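Local structure of sporozoite surface protein 2 (Plasmodium vivax, 4HQO) at residues N16-L21 with V120-A125; R156-G161 with V196-P201; E7-E12 with E209-A214; G217-W222 with T247-E252. The protein serves as a sporozoite surface receptor for gliding motility, probably engaging host ligands through its metal-binding von Willebrand factor A domain and its thrombospondin repeat. The protein carries 4 engineered substitutions. All coordinates share one frame; numbering follows the deposited sequence.

Interaction 1: N16-L21 with V120-A125; sequences NEQVDL and VNREKA. Engineered in segment 16-21: Gln18 (natural residue Ser).
Asp20 and Arg122 make the dense half of this contact. NE and NH1 of Arg122 come side-on to the same oxygen, Asp20 OD1, at 2.9 Å from NE and 3.0 Å from NH1, both from one face of the carboxylate; a bend in the arginine chain at chi3 (-68°) brings them round to it. The other oxygen, Asp20 OD2, uses its syn lone pair for the backbone N of Arg122 at 2.8 Å and also accepts from NE2 of Gln127. The buried carboxylate is therefore gripped from several directions, and NH1 is fixed in turn by the backbone O of Thr57. Segment 16-21 leads into the central strand 19-26 of the von Willebrand factor A fold, whereas 122-125 is a type I turn, closed by Ala125 N to Arg122 O, that feeds the neighbouring parallel strand 126-133. Gln18, an engineered residue, lays its CB over one guanidinium face, and its amide lies nearly parallel to that group, 11° apart. Its OE1 rests 3.6 Å from Arg122 CB, while Ala125 CB approaches Gln18 CB at 3.7 Å. Toward the turn the fit loosens and water takes over. One water links Gln18 OE1 to Lys124 N; a second donates to both Gln18 O and Lys124 O, at 2.6 Å from the latter. Beyond them the extended Lys124 chain heads away from segment 16-21.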
loop_
_atom_site.group_PDB
_atom_site.type_symbol
_atom_site.label_atom_id
_atom_site.label_comp_id
_atom_site.label_asym_id
_atom_site.label_seq_id
_atom_site.Cartn_x
_atom_site.Cartn_y
_atom_site.Cartn_z
ATOM N N ASN A 16 -7.263 -5.278 -5.878
ATOM C CA ASN A 16 -6.213 -4.922 -4.948
ATOM C C ASN A 16 -4.975 -4.502 -5.727
ATOM O O ASN A 16 -3.868 -4.960 -5.450
ATOM C CB ASN A 16 -5.896 -6.119 -4.056
ATOM C CG ASN A 16 -5.438 -7.327 -4.850
ATOM O OD1 ASN A 16 -5.624 -7.394 -6.072
ATOM N ND2 ASN A 16 -4.835 -8.291 -4.163
ATOM N N GLU A 17 -5.168 -3.637 -6.719
ATOM C CA GLU A 17 -4.080 -3.279 -7.620
ATOM C C GLU A 17 -3.079 -2.312 -6.980
ATOM O O GLU A 17 -1.920 -2.248 -7.387
ATOM C CB GLU A 17 -4.625 -2.716 -8.941
ATOM C CG GLU A 17 -5.137 -1.285 -8.868
ATOM C CD GLU A 17 -6.525 -1.173 -8.252
ATOM O OE1 GLU A 17 -7.111 -2.211 -7.883
ATOM O OE2 GLU A 17 -7.033 -0.036 -8.134
ATOM N N GLN A 18 -3.526 -1.565 -5.977
ATOM C CA GLN A 18 -2.645 -0.639 -5.279
ATOM C C GLN A 18 -1.764 -1.389 -4.286
ATOM O O GLN A 18 -2.267 -2.132 -3.439
ATOM C CB GLN A 18 -3.457 0.441 -4.563
ATOM C CG GLN A 18 -4.337 1.254 -5.487
ATOM C CD GLN A 18 -4.940 2.470 -4.810
ATOM O OE1 GLN A 18 -4.735 2.697 -3.620
ATOM N NE2 GLN A 18 -5.693 3.256 -5.566
ATOM N N VAL A 19 -0.452 -1.209 -4.419
ATOM C CA VAL A 19 0.529 -1.783 -3.500
ATOM C C VAL A 19 1.539 -0.705 -3.130
ATOM O O VAL A 19 2.141 -0.097 -4.012
ATOM C CB VAL A 19 1.300 -2.971 -4.130
ATOM C CG1 VAL A 19 2.322 -3.544 -3.135
ATOM C CG2 VAL A 19 0.340 -4.061 -4.595
ATOM N N ASP A 20 1.693 -0.441 -1.835
ATOM C CA ASP A 20 2.762 0.436 -1.359
ATOM C C ASP A 20 3.893 -0.470 -0.902
ATOM O O ASP A 20 3.743 -1.203 0.075
ATOM C CB ASP A 20 2.304 1.295 -0.190
ATOM C CG ASP A 20 1.352 2.385 -0.603
ATOM O OD1 ASP A 20 1.419 2.839 -1.768
ATOM O OD2 ASP A 20 0.543 2.798 0.254
ATOM N N LEU A 21 5.006 -0.442 -1.629
ATOM C CA LEU A 21 6.090 -1.392 -1.405
ATOM C C LEU A 21 7.303 -0.666 -0.838
ATOM O O LEU A 21 7.897 0.178 -1.497
ATOM C CB LEU A 21 6.441 -2.091 -2.717
ATOM C CG LEU A 21 7.236 -3.404 -2.684
ATOM C CD1 LEU A 21 7.074 -4.125 -4.021
ATOM C CD2 LEU A 21 8.698 -3.158 -2.423
ATOM N N VAL A 120 0.463 8.590 5.090
ATOM C CA VAL A 120 1.117 8.889 3.816
ATOM C C VAL A 120 0.857 7.749 2.821
ATOM O O VAL A 120 0.810 7.967 1.615
ATOM C CB VAL A 120 2.647 9.103 4.016
ATOM C CG1 VAL A 120 3.374 9.362 2.680
ATOM C CG2 VAL A 120 2.887 10.249 4.969
ATOM N N ASN A 121 0.678 6.536 3.337
ATOM C CA ASN A 121 0.344 5.384 2.505
ATOM C C ASN A 121 -1.036 5.552 1.885
ATOM O O ASN A 121 -1.861 6.312 2.392
ATOM C CB ASN A 121 0.363 4.097 3.334
ATOM C CG ASN A 121 -0.753 4.055 4.364
ATOM O OD1 ASN A 121 -0.782 4.861 5.289
ATOM N ND2 ASN A 121 -1.677 3.110 4.206
ATOM N N ARG A 122 -1.297 4.847 0.790
ATOM C CA ARG A 122 -2.655 4.835 0.247
ATOM C C ARG A 122 -3.524 3.910 1.079
ATOM O O ARG A 122 -3.154 2.763 1.339
ATOM C CB ARG A 122 -2.661 4.422 -1.224
ATOM C CG ARG A 122 -1.995 5.443 -2.129
ATOM C CD ARG A 122 -1.734 4.881 -3.509
ATOM N NE ARG A 122 -0.724 3.825 -3.499
ATOM C CZ ARG A 122 -0.474 3.040 -4.543
ATOM N NH1 ARG A 122 0.451 2.101 -4.460
ATOM N NH2 ARG A 122 -1.162 3.187 -5.672
ATOM N N GLU A 123 -4.677 4.428 1.495
ATOM C CA GLU A 123 -5.601 3.719 2.382
ATOM C C GLU A 123 -5.983 2.323 1.884
ATOM O O GLU A 123 -6.044 1.370 2.658
ATOM C CB GLU A 123 -6.865 4.558 2.570
ATOM C CG GLU A 123 -7.612 4.301 3.855
ATOM C CD GLU A 123 -8.793 5.238 4.017
ATOM O OE1 GLU A 123 -9.251 5.431 5.162
ATOM O OE2 GLU A 123 -9.260 5.782 2.994
ATOM N N LYS A 124 -6.231 2.207 0.586
ATOM C CA LYS A 124 -6.690 0.947 0.008
ATOM C C LYS A 124 -5.555 0.054 -0.475
ATOM O O LYS A 124 -5.792 -1.029 -1.014
ATOM C CB LYS A 124 -7.648 1.224 -1.152
ATOM C CG LYS A 124 -8.972 1.846 -0.721
ATOM C CD LYS A 124 -9.841 2.180 -1.923
ATOM C CE LYS A 124 -11.219 2.671 -1.495
ATOM N NZ LYS A 124 -12.073 3.002 -2.668
ATOM N N ALA A 125 -4.319 0.506 -0.292
ATOM C CA ALA A 125 -3.179 -0.230 -0.827
ATOM C C ALA A 125 -2.689 -1.327 0.111
ATOM O O ALA A 125 -2.660 -1.154 1.332
ATOM C CB ALA A 125 -2.036 0.728 -1.167
HETATM O O HOH W 1 -6.161 4.142 -1.661
HETATM O O HOH W 2 -5.045 -2.846 -2.776
#

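Interaction 2: R156-G161 with V196-P201; sequences RLAVIG and VALIKP. Engineered in segment 156-161: Arg156 (natural residue Ser).
Ala158 pushes its CB against the terminal CD1 of Ile199, 3.6 Å away, the tightest touch between this strand and the helix that covers it. The preceding helix residue, Leu198, sends its CD2 branch to the same side of the strand. That methyl meets two side chains at once, lying 4.2 Å from Ala158 CB and 4.0 Å from Ile160 CD1, and it also comes near the backbone O of Val159. The Leu198 torsion (chi1 -172°) puts CG on the far side of CB from the backbone N, which carries CD2 out to the strand. Ile160 does not aim its CB straight at the helix; CG1 lies beside the backbone N, and from there CD1 swings over to Leu198, the two chains sliding past each other in opposite senses. Ala158 CB thus touches both helix residues, and no polar pair joins the two segments; the side chains meet through methyl groups, in a buried contact of modest area. Val159, between the two strand residues that touch, points to the other face of the sheet, where helix 168-175 meets it. The axes of strand 156-161 and helix segment 196-201 are 9.6 Å apart at closest and run antiparallel, at 177°. Beyond the two segments, Ile160 also meets Ala195 of the same helix, and Ile199 extends the helix contact to Ile130 of strand 126-133. Helices packed on both faces of a mostly parallel sheet are the hallmark of the Rossmann-like von Willebrand factor A domain, and helix 192-203 is the last of those helices in this chain.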
loop_
_atom_site.group_PDB
_atom_site.type_symbol
_atom_site.label_atom_id
_atom_site.label_comp_id
_atom_site.label_asym_id
_atom_site.label_seq_id
_atom_site.Cartn_x
_atom_site.Cartn_y
_atom_site.Cartn_z
ATOM N N ARG A 156 2.469 -6.584 5.392
ATOM C CA ARG A 156 3.135 -7.842 5.043
ATOM C C ARG A 156 4.639 -7.624 5.031
ATOM O O ARG A 156 5.101 -6.568 4.612
ATOM C CB ARG A 156 2.673 -8.352 3.673
ATOM C CG ARG A 156 1.200 -8.744 3.615
ATOM C CD ARG A 156 0.331 -7.601 3.105
ATOM N NE ARG A 156 -1.086 -7.962 3.047
ATOM C CZ ARG A 156 -1.652 -8.631 2.046
ATOM N NH1 ARG A 156 -0.923 -9.026 1.006
ATOM N NH2 ARG A 156 -2.949 -8.909 2.084
ATOM N N LEU A 157 5.399 -8.611 5.496
ATOM C CA LEU A 157 6.858 -8.496 5.550
ATOM C C LEU A 157 7.543 -9.680 4.890
ATOM O O LEU A 157 7.335 -10.832 5.275
ATOM C CB LEU A 157 7.361 -8.368 6.997
ATOM C CG LEU A 157 8.890 -8.437 7.162
ATOM C CD1 LEU A 157 9.573 -7.201 6.583
ATOM C CD2 LEU A 157 9.314 -8.640 8.628
ATOM N N ALA A 158 8.364 -9.390 3.890
ATOM C CA ALA A 158 9.163 -10.425 3.264
ATOM C C ALA A 158 10.619 -10.089 3.529
ATOM O O ALA A 158 11.024 -8.922 3.444
ATOM C CB ALA A 158 8.881 -10.498 1.764
ATOM N N VAL A 159 11.402 -11.104 3.877
ATOM C CA VAL A 159 12.821 -10.891 4.138
ATOM C C VAL A 159 13.666 -11.547 3.052
ATOM O O VAL A 159 13.441 -12.709 2.700
ATOM C CB VAL A 159 13.244 -11.419 5.536
ATOM C CG1 VAL A 159 14.710 -11.074 5.820
ATOM C CG2 VAL A 159 12.341 -10.834 6.623
ATOM N N ILE A 160 14.622 -10.792 2.511
ATOM C CA ILE A 160 15.574 -11.326 1.533
ATOM C C ILE A 160 16.972 -11.303 2.138
ATOM O O ILE A 160 17.468 -10.251 2.540
ATOM C CB ILE A 160 15.591 -10.502 0.234
ATOM C CG1 ILE A 160 14.178 -10.365 -0.331
ATOM C CG2 ILE A 160 16.516 -11.156 -0.809
ATOM C CD1 ILE A 160 13.542 -11.670 -0.654
ATOM N N GLY A 161 17.600 -12.462 2.226
ATOM C CA GLY A 161 18.932 -12.531 2.801
ATOM C C GLY A 161 19.997 -12.060 1.828
ATOM O O GLY A 161 20.075 -12.554 0.708
ATOM N N VAL A 196 11.673 -12.914 -6.364
ATOM C CA VAL A 196 10.515 -12.477 -7.143
ATOM C C VAL A 196 9.334 -13.423 -6.950
ATOM O O VAL A 196 8.197 -12.983 -6.760
ATOM C CB VAL A 196 10.868 -12.328 -8.644
ATOM C CG1 VAL A 196 9.612 -12.369 -9.518
ATOM C CG2 VAL A 196 11.641 -11.041 -8.858
ATOM N N ALA A 197 9.613 -14.722 -6.982
ATOM C CA ALA A 197 8.593 -15.733 -6.753
ATOM C C ALA A 197 8.063 -15.671 -5.315
ATOM O O ALA A 197 6.910 -16.004 -5.064
ATOM C CB ALA A 197 9.134 -17.118 -7.082
ATOM N N LEU A 198 8.900 -15.237 -4.376
ATOM C CA LEU A 198 8.475 -15.094 -2.983
ATOM C C LEU A 198 7.463 -13.962 -2.844
ATOM O O LEU A 198 6.448 -14.100 -2.163
ATOM C CB LEU A 198 9.673 -14.798 -2.077
ATOM C CG LEU A 198 9.367 -14.809 -0.575
ATOM C CD1 LEU A 198 9.272 -16.236 -0.098
ATOM C CD2 LEU A 198 10.425 -14.040 0.217
ATOM N N ILE A 199 7.768 -12.845 -3.496
ATOM C CA ILE A 199 6.958 -11.625 -3.473
ATOM C C ILE A 199 5.611 -11.798 -4.188
ATOM O O ILE A 199 4.614 -11.175 -3.823
ATOM C CB ILE A 199 7.760 -10.465 -4.119
ATOM C CG1 ILE A 199 8.981 -10.147 -3.258
ATOM C CG2 ILE A 199 6.927 -9.209 -4.315
ATOM C CD1 ILE A 199 8.692 -10.216 -1.783
ATOM N N LYS A 200 5.586 -12.668 -5.189
ATOM C CA LYS A 200 4.433 -12.768 -6.095
ATOM C C LYS A 200 3.067 -12.963 -5.414
ATOM O O LYS A 200 2.138 -12.206 -5.698
ATOM C CB LYS A 200 4.685 -13.822 -7.187
ATOM C CG LYS A 200 3.576 -13.948 -8.217
ATOM C CD LYS A 200 3.967 -14.921 -9.319
ATOM C CE LYS A 200 2.958 -14.915 -10.459
ATOM N NZ LYS A 200 3.415 -15.770 -11.586
ATOM N N PRO A 201 2.940 -13.953 -4.504
ATOM C CA PRO A 201 1.634 -14.152 -3.858
ATOM C C PRO A 201 1.199 -12.961 -3.005
ATOM O O PRO A 201 0.008 -12.801 -2.755
ATOM C CB PRO A 201 1.865 -15.367 -2.950
ATOM C CG PRO A 201 3.075 -16.038 -3.499
ATOM C CD PRO A 201 3.927 -14.944 -4.041
#

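Interaction 3: E7-E12 with E209-A214; sequences EVKYSE and EVERVA
The Tyr10 ring carries Arg212 CB on one face, a CH-pi contact 3.8 Å from the ring centroid, with Ala214 CB at the ring's edge. The Arg212 guanidinium, in turn, has CG2 of Val210 over the centre of one face and a water in its plane at the edge. Both groups belong to the two-stranded antiparallel ribbon of strands 7-15 and 207-215, probably the extensible beta-ribbon of this receptor. Val8-Ala214, Tyr10-Arg212 and Glu12-Val210 are its hydrogen-bonded pairs, each with two backbone bonds; Arg212 N to Tyr10 O is the shortest, 2.6 Å and nearly straight at 177°. Tyr10 CG sits between the backbone N and carbonyl carbon (chi1 58°), which folds the ring across to its partner strand. Further along that face Glu12 OE2 lies 3.7 Å from Arg212 CG, and the water at the guanidinium edge joins OE2 to NE instead of a direct salt bridge. On the opposite face, the exposed side chains of Lys9 and Val213 run side by side, CG to CG2 at 3.6 Å. Beyond them a water accepts from Lys9 NZ and donates to Glu211 OE2 at 2.9 Å.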
loop_
_atom_site.group_PDB
_atom_site.type_symbol
_atom_site.label_atom_id
_atom_site.label_comp_id
_atom_site.label_asym_id
_atom_site.label_seq_id
_atom_site.Cartn_x
_atom_site.Cartn_y
_atom_site.Cartn_z
ATOM N N GLU A 7 -31.025 4.928 1.511
ATOM C CA GLU A 7 -29.731 4.625 0.913
ATOM C C GLU A 7 -29.835 4.212 -0.553
ATOM O O GLU A 7 -30.904 3.814 -1.025
ATOM C CB GLU A 7 -29.023 3.529 1.715
ATOM C CG GLU A 7 -29.797 2.222 1.790
ATOM C CD GLU A 7 -29.113 1.181 2.656
ATOM O OE1 GLU A 7 -28.127 1.527 3.342
ATOM O OE2 GLU A 7 -29.563 0.015 2.650
ATOM N N VAL A 8 -28.716 4.312 -1.265
ATOM C CA VAL A 8 -28.648 3.893 -2.662
ATOM C C VAL A 8 -27.656 2.739 -2.839
ATOM O O VAL A 8 -26.606 2.694 -2.189
ATOM C CB VAL A 8 -28.300 5.077 -3.604
ATOM C CG1 VAL A 8 -26.885 5.578 -3.357
ATOM C CG2 VAL A 8 -28.487 4.681 -5.063
ATOM N N LYS A 9 -28.009 1.795 -3.706
ATOM C CA LYS A 9 -27.180 0.623 -3.956
ATOM C C LYS A 9 -26.662 0.627 -5.387
ATOM O O LYS A 9 -27.395 0.961 -6.322
ATOM C CB LYS A 9 -27.976 -0.661 -3.698
ATOM C CG LYS A 9 -28.488 -0.813 -2.272
ATOM C CD LYS A 9 -29.424 -2.007 -2.147
ATOM C CE LYS A 9 -30.033 -2.099 -0.753
ATOM N NZ LYS A 9 -31.135 -3.104 -0.690
ATOM N N TYR A 10 -25.400 0.244 -5.555
ATOM C CA TYR A 10 -24.793 0.196 -6.880
ATOM C C TYR A 10 -23.680 -0.846 -6.966
ATOM O O TYR A 10 -23.103 -1.249 -5.954
ATOM C CB TYR A 10 -24.265 1.578 -7.289
ATOM C CG TYR A 10 -23.247 2.164 -6.336
ATOM C CD1 TYR A 10 -23.648 2.810 -5.172
ATOM C CD2 TYR A 10 -21.884 2.077 -6.602
ATOM C CE1 TYR A 10 -22.719 3.348 -4.294
ATOM C CE2 TYR A 10 -20.946 2.614 -5.729
ATOM C CZ TYR A 10 -21.372 3.246 -4.577
ATOM O OH TYR A 10 -20.453 3.784 -3.705
ATOM N N SER A 11 -23.384 -1.276 -8.187
ATOM C CA SER A 11 -22.331 -2.252 -8.428
ATOM C C SER A 11 -20.994 -1.578 -8.748
ATOM O O SER A 11 -20.953 -0.526 -9.390
ATOM C CB SER A 11 -22.736 -3.177 -9.576
ATOM O OG SER A 11 -21.686 -4.066 -9.907
ATOM N N GLU A 12 -19.902 -2.185 -8.291
ATOM C CA GLU A 12 -18.571 -1.729 -8.665
ATOM C C GLU A 12 -17.545 -2.847 -8.542
ATOM O O GLU A 12 -17.681 -3.759 -7.726
ATOM C CB GLU A 12 -18.140 -0.500 -7.851
ATOM C CG GLU A 12 -17.468 -0.802 -6.523
ATOM C CD GLU A 12 -17.000 0.455 -5.815
ATOM O OE1 GLU A 12 -17.327 1.562 -6.291
ATOM O OE2 GLU A 12 -16.304 0.337 -4.783
ATOM N N GLU A 209 -16.488 -8.624 -8.023
ATOM C CA GLU A 209 -17.605 -7.721 -8.234
ATOM C C GLU A 209 -18.440 -7.649 -6.959
ATOM O O GLU A 209 -18.975 -8.660 -6.505
ATOM C CB GLU A 209 -18.458 -8.220 -9.398
ATOM C CG GLU A 209 -19.387 -7.184 -9.978
ATOM C CD GLU A 209 -20.170 -7.723 -11.155
ATOM O OE1 GLU A 209 -20.347 -8.958 -11.236
ATOM O OE2 GLU A 209 -20.603 -6.916 -12.002
ATOM N N VAL A 210 -18.538 -6.456 -6.379
ATOM C CA VAL A 210 -19.275 -6.264 -5.136
ATOM C C VAL A 210 -20.410 -5.257 -5.298
ATOM O O VAL A 210 -20.468 -4.521 -6.281
ATOM C CB VAL A 210 -18.361 -5.775 -4.003
ATOM C CG1 VAL A 210 -17.104 -6.629 -3.920
ATOM C CG2 VAL A 210 -17.998 -4.319 -4.218
ATOM N N GLU A 211 -21.313 -5.234 -4.322
ATOM C CA GLU A 211 -22.389 -4.252 -4.289
ATOM C C GLU A 211 -22.110 -3.220 -3.200
ATOM O O GLU A 211 -21.759 -3.574 -2.075
ATOM C CB GLU A 211 -23.739 -4.927 -4.046
ATOM C CG GLU A 211 -24.896 -3.948 -3.968
ATOM C CD GLU A 211 -26.248 -4.633 -3.908
ATOM O OE1 GLU A 211 -26.744 -5.073 -4.969
ATOM O OE2 GLU A 211 -26.816 -4.722 -2.799
ATOM N N ARG A 212 -22.256 -1.944 -3.542
ATOM C CA ARG A 212 -21.953 -0.869 -2.605
ATOM C C ARG A 212 -23.184 -0.062 -2.198
ATOM O O ARG A 212 -24.159 0.043 -2.945
ATOM C CB ARG A 212 -20.866 0.040 -3.169
ATOM C CG ARG A 212 -19.485 -0.582 -3.115
ATOM C CD ARG A 212 -19.041 -0.756 -1.672
ATOM N NE ARG A 212 -17.872 -1.622 -1.541
ATOM C CZ ARG A 212 -17.917 -2.877 -1.102
ATOM N NH1 ARG A 212 -19.078 -3.424 -0.750
ATOM N NH2 ARG A 212 -16.797 -3.588 -1.014
ATOM N N VAL A 213 -23.118 0.505 -0.998
ATOM C CA VAL A 213 -24.237 1.221 -0.403
ATOM C C VAL A 213 -23.788 2.608 0.052
ATOM O O VAL A 213 -22.680 2.774 0.563
ATOM C CB VAL A 213 -24.839 0.416 0.785
ATOM C CG1 VAL A 213 -25.305 1.332 1.909
ATOM C CG2 VAL A 213 -25.975 -0.489 0.307
ATOM N N ALA A 214 -24.642 3.604 -0.164
ATOM C CA ALA A 214 -24.366 4.962 0.292
ATOM C C ALA A 214 -25.623 5.610 0.866
ATOM O O ALA A 214 -26.724 5.411 0.355
ATOM C CB ALA A 214 -23.802 5.801 -0.843
HETATM O O HOH W 3 -29.482 -5.487 -2.087
HETATM O O HOH W 4 -19.443 -3.835 -11.664
HETATM O O HOH W 5 -15.330 -1.292 -2.201
#

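Interaction 4: G217-W222 with T247-E252; sequences GPWDPW and THMVSE
The backbone of 219-222 runs 31° off the direction of 247-251 and stays well apart from it, Trp219 CA to Thr247 CA being 8.1 Å, so indole rings and a methionine span the gap. This is the thrombospondin type 1 repeat, and Trp219 and Trp222 are the tryptophans of its Trp-x-x-Trp motif, spaced three residues apart on an irregular, extended segment that packs beside the two-stranded sheet of 232-237 and 248-255. Met249 is the side chain between them. Fully extended, with chi1 at 175°, it projects from strand 248-255 and crosses Trp219 at about a right angle. Its SD stands over one face of that indole, 4.3 Å from the centroid of the six-membered ring and displaced toward the rim, a Met-aromatic contact; Met249 CB meets Trp219 CH2 at 3.6 Å. The same sulfur faces Trp222 obliquely, 5.0 Å from the centroid of its six-membered ring, and the methyl CE rests against that ring's CZ2 and CH2. At the edge of Trp219, the backbone of His248 lies close to the ring plane. Outside the two segments, Arg236 and Arg238 make cation-pi contacts with Trp219, and Trp222 stacks with His234. Alternating tryptophan and arginine layers are characteristic of the repeat in general. His248 points off to the other side of the strand, where its ND1 bonds Ser237 OG. At Ser251, the six-membered end of Trp222 leans toward the strand, and its CH2 closes to 3.5 Å from Ser251 CB.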
loop_
_atom_site.group_PDB
_atom_site.type_symbol
_atom_site.label_atom_id
_atom_site.label_comp_id
_atom_site.label_asym_id
_atom_site.label_seq_id
_atom_site.Cartn_x
_atom_site.Cartn_y
_atom_site.Cartn_z
ATOM N N GLY A 217 -29.196 10.599 2.689
ATOM C CA GLY A 217 -29.633 11.642 3.600
ATOM C C GLY A 217 -31.130 11.864 3.535
ATOM O O GLY A 217 -31.805 11.314 2.666
ATOM N N PRO A 218 -31.662 12.674 4.462
ATOM C CA PRO A 218 -33.101 12.947 4.516
ATOM C C PRO A 218 -33.543 13.931 3.435
ATOM O O PRO A 218 -32.723 14.690 2.912
ATOM C CB PRO A 218 -33.278 13.573 5.901
ATOM C CG PRO A 218 -31.972 14.234 6.173
ATOM C CD PRO A 218 -30.925 13.357 5.540
ATOM N N TRP A 219 -34.829 13.907 3.102
ATOM C CA TRP A 219 -35.387 14.866 2.158
ATOM C C TRP A 219 -35.759 16.148 2.883
ATOM O O TRP A 219 -36.075 16.128 4.072
ATOM C CB TRP A 219 -36.645 14.307 1.488
ATOM C CG TRP A 219 -36.411 13.165 0.551
ATOM C CD1 TRP A 219 -36.490 11.836 0.843
ATOM C CD2 TRP A 219 -36.080 13.251 -0.842
ATOM N NE1 TRP A 219 -36.219 11.087 -0.276
ATOM C CE2 TRP A 219 -35.965 11.931 -1.323
ATOM C CE3 TRP A 219 -35.862 14.316 -1.722
ATOM C CZ2 TRP A 219 -35.643 11.648 -2.649
ATOM C CZ3 TRP A 219 -35.543 14.030 -3.038
ATOM C CH2 TRP A 219 -35.438 12.707 -3.488
ATOM N N ASP A 220 -35.727 17.265 2.164
ATOM C CA ASP A 220 -36.331 18.486 2.664
ATOM C C ASP A 220 -37.836 18.250 2.624
ATOM O O ASP A 220 -38.294 17.311 1.972
ATOM C CB ASP A 220 -35.938 19.686 1.794
ATOM C CG ASP A 220 -34.461 20.040 1.913
ATOM O OD1 ASP A 220 -33.769 19.453 2.771
ATOM O OD2 ASP A 220 -33.995 20.914 1.153
ATOM N N PRO A 221 -38.614 19.076 3.344
ATOM C CA PRO A 221 -40.072 18.930 3.309
ATOM C C PRO A 221 -40.648 19.082 1.906
ATOM O O PRO A 221 -40.097 19.824 1.095
ATOM C CB PRO A 221 -40.552 20.084 4.191
ATOM C CG PRO A 221 -39.441 20.297 5.149
ATOM C CD PRO A 221 -38.186 20.052 4.363
ATOM N N TRP A 222 -41.745 18.378 1.636
ATOM C CA TRP A 222 -42.495 18.550 0.396
ATOM C C TRP A 222 -42.908 20.002 0.235
ATOM O O TRP A 222 -43.233 20.672 1.211
ATOM C CB TRP A 222 -43.752 17.675 0.397
ATOM C CG TRP A 222 -43.494 16.219 0.157
ATOM C CD1 TRP A 222 -43.412 15.236 1.097
ATOM C CD2 TRP A 222 -43.293 15.581 -1.112
ATOM N NE1 TRP A 222 -43.169 14.023 0.494
ATOM C CE2 TRP A 222 -43.095 14.208 -0.861
ATOM C CE3 TRP A 222 -43.264 16.039 -2.434
ATOM C CZ2 TRP A 222 -42.865 13.288 -1.884
ATOM C CZ3 TRP A 222 -43.038 15.123 -3.448
ATOM C CH2 TRP A 222 -42.839 13.763 -3.167
ATOM N N THR A 247 -31.682 13.404 -5.916
ATOM C CA THR A 247 -31.793 14.632 -5.133
ATOM C C THR A 247 -33.108 15.375 -5.351
ATOM O O THR A 247 -33.449 16.287 -4.595
ATOM C CB THR A 247 -30.628 15.584 -5.428
ATOM O OG1 THR A 247 -30.592 15.875 -6.830
ATOM C CG2 THR A 247 -29.322 14.943 -5.020
ATOM N N HIS A 248 -33.840 14.996 -6.389
ATOM C CA HIS A 248 -35.129 15.614 -6.658
ATOM C C HIS A 248 -36.182 14.539 -6.867
ATOM O O HIS A 248 -35.875 13.427 -7.293
ATOM C CB HIS A 248 -35.056 16.540 -7.874
ATOM C CG HIS A 248 -36.256 17.424 -8.032
ATOM N ND1 HIS A 248 -36.494 18.508 -7.219
ATOM C CD2 HIS A 248 -37.287 17.379 -8.912
ATOM C CE1 HIS A 248 -37.619 19.100 -7.590
ATOM N NE2 HIS A 248 -38.116 18.431 -8.615
ATOM N N MET A 249 -37.425 14.884 -6.563
ATOM C CA MET A 249 -38.514 13.927 -6.571
ATOM C C MET A 249 -39.822 14.683 -6.720
ATOM O O MET A 249 -40.095 15.608 -5.961
ATOM C CB MET A 249 -38.501 13.140 -5.263
ATOM C CG MET A 249 -39.653 12.183 -5.082
ATOM S SD MET A 249 -39.556 11.360 -3.481
ATOM C CE MET A 249 -40.945 10.239 -3.604
ATOM N N VAL A 250 -40.623 14.303 -7.708
ATOM C CA VAL A 250 -41.888 14.981 -7.965
ATOM C C VAL A 250 -43.054 14.010 -7.808
ATOM O O VAL A 250 -42.964 12.849 -8.206
ATOM C CB VAL A 250 -41.910 15.623 -9.373
ATOM C CG1 VAL A 250 -43.210 16.385 -9.606
ATOM C CG2 VAL A 250 -40.719 16.552 -9.547
ATOM N N SER A 251 -44.142 14.487 -7.215
ATOM C CA SER A 251 -45.326 13.665 -7.007
ATOM C C SER A 251 -46.606 14.479 -7.191
ATOM O O SER A 251 -46.570 15.709 -7.208
ATOM C CB SER A 251 -45.297 13.037 -5.615
ATOM O OG SER A 251 -46.465 12.274 -5.379
ATOM N N GLU A 252 -47.731 13.786 -7.332
ATOM C CA GLU A 252 -49.022 14.444 -7.520
ATOM C C GLU A 252 -49.615 14.899 -6.190
ATOM O O GLU A 252 -49.267 14.374 -5.134
ATOM C CB GLU A 252 -50.001 13.510 -8.235
ATOM C CG GLU A 252 -49.557 13.093 -9.630
ATOM C CD GLU A 252 -50.482 12.066 -10.255
ATOM O OE1 GLU A 252 -50.162 11.565 -11.356
ATOM O OE2 GLU A 252 -51.528 11.758 -9.645
#

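How the interactions relate
Interactions 1 and 2 belong to the von Willebrand factor A domain and share its central sheet; their centres are about 17 Å apart and their nearest atoms about 5 Å. Neither builds the magnesium site of Ser28, Ser30 and Thr103: the side chain of Val159 in interaction 2 is about 13 Å from the ion, while the side chain of Asn121 in interaction 1 is about 12 Å from the bound sodium. Interaction 3 is the ribbon leaving that domain; Cys15, disulfide-bonded to Cys207, directly precedes Asn16, and the centres of interactions 1 and 3 are about 22 Å apart. The ribbon leads on to interaction 4 in the thrombospondin repeat; the centres of interactions 2 and 4 are about 54 Å apart.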